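Local coordinates for protein interacting with Hsp90 1 (Saccharomyces cerevisiae, PDB 4CHH), which is involved in pre-rRNA processing and required for the NOP58-snoRNA interaction, as a component of the Hsp90-interacting R2TP complex, here represented by its N-terminal domain, at residues I61-P72 with W113-W124. Numbering follows the deposited sequence.
Sequences INVCHSPLVPKP and WDCCINSDCSRW
The imidazole of His-65 carries Ser-122 OG over one face, 3.6 Å above its plane, and meets Ser-119 OG at its edge, where ND1 and that hydroxyl share a 2.7 Å hydrogen bond. With CG between its own backbone N and carbonyl carbon (chi1 62°), the ring leans over the first turn of helix 119-127. Serine, small and polar, suits both places: Ser-122 OG also donates to Ser-119 O and accepts from Arg-123 NH1. The indole of Trp-124 takes Pro-72 at its edge, CD lying 3.9 Å from CZ3, while Asp-120 O and Cys-121 CA from its own helix lie over one face.

Asparagine suits the N-cap because its amide works both ways: Asn-118 OD1 accepts from Asp-120 N, and ND2 donates to Val-69 O (2.7 Å), holding the loop beyond the strand. Lysine is long enough to pass this cap: Lys-71 packs CB and CD against the amide and, bent at chi3, brings NZ to the anti lone pair of Asp-120 OD2 in a 2.8 Å salt bridge. At the far end, Asn-62 ND2 donates in its amide plane to Asp-114 OD1 (3.0 Å), the carboxylate also paired with Arg-100 and Asn-62 OD1 accepting from the backbone N of Lys-164.

Between these ends, backbone bonds such as Cys-115 N to Asn-62 O (2.8 Å) alternate in direction, as in a parallel ladder. Strands 58-66 and 109-118 are thus parallel neighbours in the mixed sheet of the PIH1 N-terminal domain, the second leading into a helix N-capped by Asn-118.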
ATOM      1  N   ILE A  61      -1.874   5.644   4.831  1.00 13.54           N
ATOM      2  CA  ILE A  61      -1.251   4.808   3.816  1.00 12.68           C
ATOM      3  C   ILE A  61      -1.479   5.461   2.463  1.00 16.06           C
ATOM      4  O   ILE A  61      -2.626   5.658   2.070  1.00 16.56           O
ATOM      5  CB  ILE A  61      -1.775   3.343   3.832  1.00 15.65           C
ATOM      6  CG1 ILE A  61      -1.483   2.641   5.163  1.00 16.04           C
ATOM      7  CG2 ILE A  61      -1.232   2.580   2.608  1.00 15.59           C
ATOM      8  CD1 ILE A  61      -2.276   1.268   5.431  1.00 16.74           C
ATOM      9  N   ASN A  62      -0.392   5.794   1.765  1.00 13.18           N
ATOM     10  CA  ASN A  62      -0.463   6.341   0.424  1.00 14.37           C
ATOM     11  C   ASN A  62      -0.534   5.201  -0.605  1.00 15.33           C
ATOM     12  O   ASN A  62       0.474   4.568  -0.864  1.00 13.45           O
ATOM     13  CB  ASN A  62       0.754   7.261   0.151  1.00 16.07           C
ATOM     14  CG  ASN A  62       0.689   8.563   0.940  1.00 19.86           C
ATOM     15  OD1 ASN A  62      -0.348   9.200   1.028  1.00 17.12           O
ATOM     16  ND2 ASN A  62       1.764   8.945   1.602  1.00 13.99           N
ATOM     17  N   VAL A  63      -1.729   4.949  -1.185  1.00 12.89           N
ATOM     18  CA  VAL A  63      -1.892   3.949  -2.252  1.00 13.26           C
ATOM     19  C   VAL A  63      -1.484   4.656  -3.529  1.00 17.61           C
ATOM     20  O   VAL A  63      -2.040   5.687  -3.887  1.00 17.90           O
ATOM     21  CB  VAL A  63      -3.299   3.321  -2.357  1.00 16.64           C
ATOM     22  CG1 VAL A  63      -3.292   2.148  -3.338  1.00 16.41           C
ATOM     23  CG2 VAL A  63      -3.809   2.892  -0.987  1.00 16.21           C
ATOM     24  N   CYS A  64      -0.444   4.168  -4.139  1.00 13.79           N
ATOM     25  CA  CYS A  64       0.158   4.830  -5.267  1.00 14.04           C
ATOM     26  C   CYS A  64       0.546   3.799  -6.307  1.00 16.43           C
ATOM     27  O   CYS A  64       0.371   2.608  -6.063  1.00 14.86           O
ATOM     28  CB  CYS A  64       1.356   5.649  -4.785  1.00 14.83           C
ATOM     29  SG  CYS A  64       2.536   4.713  -3.772  1.00 19.20           S
ATOM     30  N   HIS A  65       1.008   4.236  -7.477  1.00 13.19           N
ATOM     31  CA  HIS A  65       1.299   3.253  -8.517  1.00 14.58           C
ATOM     32  C   HIS A  65       2.495   3.612  -9.400  1.00 17.52           C
ATOM     33  O   HIS A  65       3.002   4.729  -9.376  1.00 16.41           O
ATOM     34  CB  HIS A  65       0.050   3.002  -9.400  1.00 15.25           C
ATOM     35  CG  HIS A  65      -0.427   4.205 -10.141  1.00 18.89           C
ATOM     36  ND1 HIS A  65      -0.001   4.471 -11.432  1.00 21.10           N
ATOM     37  CD2 HIS A  65      -1.259   5.193  -9.740  1.00 21.89           C
ATOM     38  CE1 HIS A  65      -0.582   5.610 -11.776  1.00 21.00           C
ATOM     39  NE2 HIS A  65      -1.352   6.081 -10.795  1.00 21.65           N
ATOM     40  N   SER A  66       2.960   2.610 -10.145  1.00 14.58           N
ATOM     41  CA  SER A  66       4.029   2.709 -11.127  1.00 14.11           C
ATOM     42  C   SER A  66       3.937   1.532 -12.099  1.00 18.61           C
ATOM     43  O   SER A  66       3.607   0.419 -11.680  1.00 15.98           O
ATOM     44  CB  SER A  66       5.400   2.722 -10.456  1.00 15.20           C
ATOM     45  OG  SER A  66       6.452   2.601 -11.406  1.00 17.11           O
ATOM     46  N   PRO A  67       4.280   1.736 -13.393  1.00 17.56           N
ATOM     47  CA  PRO A  67       4.279   0.599 -14.329  1.00 17.86           C
ATOM     48  C   PRO A  67       5.431  -0.384 -14.061  1.00 22.71           C
ATOM     49  O   PRO A  67       5.466  -1.474 -14.639  1.00 22.69           O
ATOM     50  CB  PRO A  67       4.415   1.287 -15.687  1.00 19.47           C
ATOM     51  CG  PRO A  67       5.232   2.530 -15.377  1.00 23.42           C
ATOM     52  CD  PRO A  67       4.685   2.993 -14.066  1.00 18.78           C
ATOM     53  N   LEU A  68       6.332  -0.036 -13.127  1.00 20.73           N
ATOM     54  CA  LEU A  68       7.520  -0.816 -12.755  1.00 21.11           C
ATOM     55  C   LEU A  68       7.245  -1.906 -11.710  1.00 21.68           C
ATOM     56  O   LEU A  68       8.114  -2.749 -11.464  1.00 21.07           O
ATOM     57  CB  LEU A  68       8.588   0.160 -12.211  1.00 22.25           C
ATOM     58  CG  LEU A  68       9.636   0.702 -13.198  1.00 28.17           C
ATOM     59  CD1 LEU A  68       9.007   1.517 -14.319  1.00 28.05           C
ATOM     60  CD2 LEU A  68      10.642   1.563 -12.478  1.00 31.50           C
ATOM     61  N   VAL A  69       6.071  -1.863 -11.069  1.00 16.22           N
ATOM     62  CA  VAL A  69       5.647  -2.833 -10.068  1.00 15.21           C
ATOM     63  C   VAL A  69       5.097  -4.039 -10.836  1.00 20.35           C
ATOM     64  O   VAL A  69       4.303  -3.854 -11.771  1.00 19.46           O
ATOM     65  CB  VAL A  69       4.587  -2.257  -9.060  1.00 18.30           C
ATOM     66  CG1 VAL A  69       4.130  -3.307  -8.040  1.00 17.25           C
ATOM     67  CG2 VAL A  69       5.089  -0.997  -8.349  1.00 18.09           C
ATOM     68  N   PRO A  70       5.465  -5.278 -10.456  1.00 18.33           N
ATOM     69  CA  PRO A  70       4.851  -6.443 -11.108  1.00 18.09           C
ATOM     70  C   PRO A  70       3.321  -6.418 -11.028  1.00 22.59           C
ATOM     71  O   PRO A  70       2.716  -5.761 -10.163  1.00 19.18           O
ATOM     72  CB  PRO A  70       5.397  -7.630 -10.311  1.00 19.77           C
ATOM     73  CG  PRO A  70       6.672  -7.130  -9.716  1.00 24.11           C
ATOM     74  CD  PRO A  70       6.398  -5.688  -9.389  1.00 19.79           C
ATOM     75  N   LYS A  71       2.696  -7.110 -11.967  1.00 20.86           N
ATOM     76  CA  LYS A  71       1.245  -7.184 -11.997  1.00 21.36           C
ATOM     77  C   LYS A  71       0.819  -8.667 -12.147  1.00 25.29           C
ATOM     78  O   LYS A  71       1.652  -9.490 -12.561  1.00 24.88           O
ATOM     79  CB  LYS A  71       0.665  -6.277 -13.097  1.00 23.85           C
ATOM     80  CG  LYS A  71       0.990  -6.667 -14.528  1.00 36.06           C
ATOM     81  CD  LYS A  71       0.250  -5.794 -15.551  1.00 36.80           C
ATOM     82  CE  LYS A  71      -1.202  -6.189 -15.756  1.00 35.85           C
ATOM     83  NZ  LYS A  71      -1.733  -5.685 -17.060  1.00 31.88           N
ATOM     84  N   PRO A  72      -0.407  -9.066 -11.714  1.00 20.48           N
ATOM     85  CA  PRO A  72      -0.819 -10.476 -11.900  1.00 20.94           C
ATOM     86  C   PRO A  72      -0.723 -10.904 -13.369  1.00 25.77           C
ATOM     87  O   PRO A  72      -0.971 -10.099 -14.280  1.00 25.65           O
ATOM     88  CB  PRO A  72      -2.295 -10.458 -11.444  1.00 21.86           C
ATOM     89  CG  PRO A  72      -2.382  -9.296 -10.523  1.00 24.81           C
ATOM     90  CD  PRO A  72      -1.521  -8.266 -11.179  1.00 20.99           C
ATOM     91  N   TRP A 113       2.944   5.271   5.482  1.00 15.77           N
ATOM     92  CA  TRP A 113       3.524   4.251   4.604  1.00 15.26           C
ATOM     93  C   TRP A 113       3.073   4.495   3.194  1.00 16.89           C
ATOM     94  O   TRP A 113       1.945   4.953   2.984  1.00 16.37           O
ATOM     95  CB  TRP A 113       3.050   2.832   4.990  1.00 14.12           C
ATOM     96  CG  TRP A 113       3.702   2.180   6.159  1.00 14.84           C
ATOM     97  CD1 TRP A 113       4.708   1.261   6.112  1.00 16.92           C
ATOM     98  CD2 TRP A 113       3.238   2.201   7.527  1.00 14.84           C
ATOM     99  NE1 TRP A 113       4.937   0.746   7.370  1.00 16.05           N
ATOM    100  CE2 TRP A 113       4.048   1.295   8.256  1.00 17.51           C
ATOM    101  CE3 TRP A 113       2.228   2.905   8.209  1.00 16.16           C
ATOM    102  CZ2 TRP A 113       3.896   1.089   9.636  1.00 17.00           C
ATOM    103  CZ3 TRP A 113       2.064   2.691   9.578  1.00 18.03           C
ATOM    104  CH2 TRP A 113       2.881   1.783  10.277  1.00 18.55           C
ATOM    105  N   ASP A 114       3.896   4.123   2.219  1.00 12.49           N
ATOM    106  CA  ASP A 114       3.464   4.180   0.815  1.00 10.93           C
ATOM    107  C   ASP A 114       3.282   2.740   0.361  1.00 14.01           C
ATOM    108  O   ASP A 114       4.133   1.908   0.668  1.00 13.96           O
ATOM    109  CB  ASP A 114       4.455   4.920  -0.108  1.00 11.16           C
ATOM    110  CG  ASP A 114       4.840   6.324   0.338  1.00 24.60           C
ATOM    111  OD1 ASP A 114       3.960   7.057   0.832  1.00 25.24           O
ATOM    112  OD2 ASP A 114       6.031   6.683   0.205  1.00 26.85           O
ATOM    113  N   CYS A 115       2.187   2.438  -0.317  1.00 10.30           N
ATOM    114  CA  CYS A 115       1.906   1.093  -0.860  1.00 11.73           C
ATOM    115  C   CYS A 115       1.736   1.254  -2.362  1.00 15.91           C
ATOM    116  O   CYS A 115       0.708   1.764  -2.802  1.00 16.35           O
ATOM    117  CB  CYS A 115       0.653   0.487  -0.210  1.00 12.99           C
ATOM    118  SG  CYS A 115       0.911  -0.133   1.467  1.00 17.42           S
ATOM    119  N   CYS A 116       2.751   0.848  -3.141  1.00 13.54           N
ATOM    120  CA  CYS A 116       2.808   1.031  -4.579  1.00 13.70           C
ATOM    121  C   CYS A 116       2.416  -0.228  -5.329  1.00 15.99           C
ATOM    122  O   CYS A 116       2.970  -1.304  -5.109  1.00 18.05           O
ATOM    123  CB  CYS A 116       4.206   1.507  -4.985  1.00 14.60           C
ATOM    124  SG  CYS A 116       4.296   2.231  -6.635  1.00 18.56           S
ATOM    125  N   ILE A 117       1.464  -0.078  -6.240  1.00 12.14           N
ATOM    126  CA  ILE A 117       0.969  -1.190  -7.050  1.00 13.43           C
ATOM    127  C   ILE A 117       1.223  -0.872  -8.515  1.00 16.49           C
ATOM    128  O   ILE A 117       1.587   0.262  -8.847  1.00 14.31           O
ATOM    129  CB  ILE A 117      -0.541  -1.484  -6.764  1.00 16.64           C
ATOM    130  CG1 ILE A 117      -1.452  -0.264  -7.176  1.00 17.77           C
ATOM    131  CG2 ILE A 117      -0.741  -1.933  -5.307  1.00 17.06           C
ATOM    132  CD1 ILE A 117      -2.975  -0.462  -7.071  1.00 17.78           C
ATOM    133  N   ASN A 118       1.019  -1.859  -9.393  1.00 15.30           N
ATOM    134  CA  ASN A 118       1.163  -1.627 -10.817  1.00 14.55           C
ATOM    135  C   ASN A 118       0.079  -0.656 -11.260  1.00 17.57           C
ATOM    136  O   ASN A 118      -1.048  -0.741 -10.788  1.00 16.22           O
ATOM    137  CB  ASN A 118       1.074  -2.933 -11.592  1.00 14.03           C
ATOM    138  CG  ASN A 118       1.251  -2.760 -13.068  1.00 29.21           C
ATOM    139  OD1 ASN A 118       0.272  -2.594 -13.806  1.00 22.64           O
ATOM    140  ND2 ASN A 118       2.509  -2.727 -13.520  1.00 23.77           N
ATOM    141  N   SER A 119       0.419   0.237 -12.184  1.00 14.49           N
ATOM    142  CA  SER A 119      -0.478   1.238 -12.741  1.00 15.72           C
ATOM    143  C   SER A 119      -1.774   0.645 -13.346  1.00 22.00           C
ATOM    144  O   SER A 119      -2.838   1.262 -13.208  1.00 22.44           O
ATOM    145  CB  SER A 119       0.277   2.023 -13.797  1.00 18.45           C
ATOM    146  OG  SER A 119       1.293   2.746 -13.130  1.00 19.17           O
ATOM    147  N   ASP A 120      -1.695  -0.537 -14.001  1.00 20.11           N
ATOM    148  CA  ASP A 120      -2.888  -1.189 -14.568  1.00 20.46           C
ATOM    149  C   ASP A 120      -3.838  -1.605 -13.452  1.00 22.51           C
ATOM    150  O   ASP A 120      -5.038  -1.372 -13.570  1.00 23.28           O
ATOM    151  CB  ASP A 120      -2.525  -2.405 -15.449  1.00 22.65           C
ATOM    152  CG  ASP A 120      -1.703  -2.069 -16.693  1.00 32.82           C
ATOM    153  OD1 ASP A 120      -1.591  -0.859 -17.038  1.00 32.66           O
ATOM    154  OD2 ASP A 120      -1.170  -3.003 -17.315  1.00 32.39           O
ATOM    155  N   CYS A 121      -3.289  -2.134 -12.343  1.00 18.56           N
ATOM    156  CA  CYS A 121      -4.053  -2.556 -11.158  1.00 18.50           C
ATOM    157  C   CYS A 121      -4.742  -1.364 -10.500  1.00 18.97           C
ATOM    158  O   CYS A 121      -5.856  -1.522 -10.015  1.00 16.87           O
ATOM    159  CB  CYS A 121      -3.158  -3.298 -10.170  1.00 19.27           C
ATOM    160  SG  CYS A 121      -2.330  -4.744 -10.879  1.00 23.73           S
ATOM    161  N   SER A 122      -4.116  -0.157 -10.539  1.00 15.91           N
ATOM    162  CA  SER A 122      -4.724   1.064 -10.001  1.00 15.30           C
ATOM    163  C   SER A 122      -5.983   1.433 -10.794  1.00 19.65           C
ATOM    164  O   SER A 122      -6.889   2.048 -10.239  1.00 19.75           O
ATOM    165  CB  SER A 122      -3.723   2.219  -9.990  1.00 17.37           C
ATOM    166  OG  SER A 122      -3.639   2.913 -11.226  1.00 21.48           O
ATOM    167  N   ARG A 123      -6.035   1.061 -12.095  1.00 18.62           N
ATOM    168  CA  ARG A 123      -7.198   1.327 -12.947  1.00 18.25           C
ATOM    169  C   ARG A 123      -8.300   0.295 -12.685  1.00 21.02           C
ATOM    170  O   ARG A 123      -9.470   0.647 -12.710  1.00 20.70           O
ATOM    171  CB  ARG A 123      -6.799   1.369 -14.441  1.00 18.99           C
ATOM    172  CG  ARG A 123      -5.992   2.628 -14.858  1.00 20.78           C
ATOM    173  CD  ARG A 123      -5.568   3.488 -13.677  1.00 28.49           C
ATOM    174  NE  ARG A 123      -6.419   4.641 -13.494  1.00 35.98           N
ATOM    175  CZ  ARG A 123      -6.379   5.464 -12.453  1.00 38.63           C
ATOM    176  NH1 ARG A 123      -5.535   5.241 -11.450  1.00 27.29           N
ATOM    177  NH2 ARG A 123      -7.197   6.493 -12.392  1.00 29.84           N
ATOM    178  N   TRP A 124      -7.938  -0.958 -12.419  1.00 19.30           N
ATOM    179  CA  TRP A 124      -8.916  -2.024 -12.116  1.00 19.27           C
ATOM    180  C   TRP A 124      -9.733  -1.677 -10.877  1.00 22.72           C
ATOM    181  O   TRP A 124     -10.937  -1.901 -10.861  1.00 20.17           O
ATOM    182  CB  TRP A 124      -8.207  -3.374 -11.855  1.00 17.73           C
ATOM    183  CG  TRP A 124      -7.434  -3.966 -12.999  1.00 18.43           C
ATOM    184  CD1 TRP A 124      -7.608  -3.715 -14.330  1.00 21.60           C
ATOM    185  CD2 TRP A 124      -6.438  -4.993 -12.911  1.00 17.72           C
ATOM    186  NE1 TRP A 124      -6.715  -4.453 -15.068  1.00 21.43           N
ATOM    187  CE2 TRP A 124      -6.001  -5.266 -14.226  1.00 21.53           C
ATOM    188  CE3 TRP A 124      -5.859  -5.706 -11.840  1.00 18.87           C
ATOM    189  CZ2 TRP A 124      -5.032  -6.237 -14.510  1.00 20.23           C
ATOM    190  CZ3 TRP A 124      -4.909  -6.681 -12.123  1.00 20.46           C
ATOM    191  CH2 TRP A 124      -4.473  -6.909 -13.442  1.00 20.98           C
TER
HETATM  192  O   HOH W   1       3.449  -1.997 -16.327  1.00 18.50           O
HETATM  193  O   HOH W   2       0.598  -4.539  -8.649  1.00 16.16           O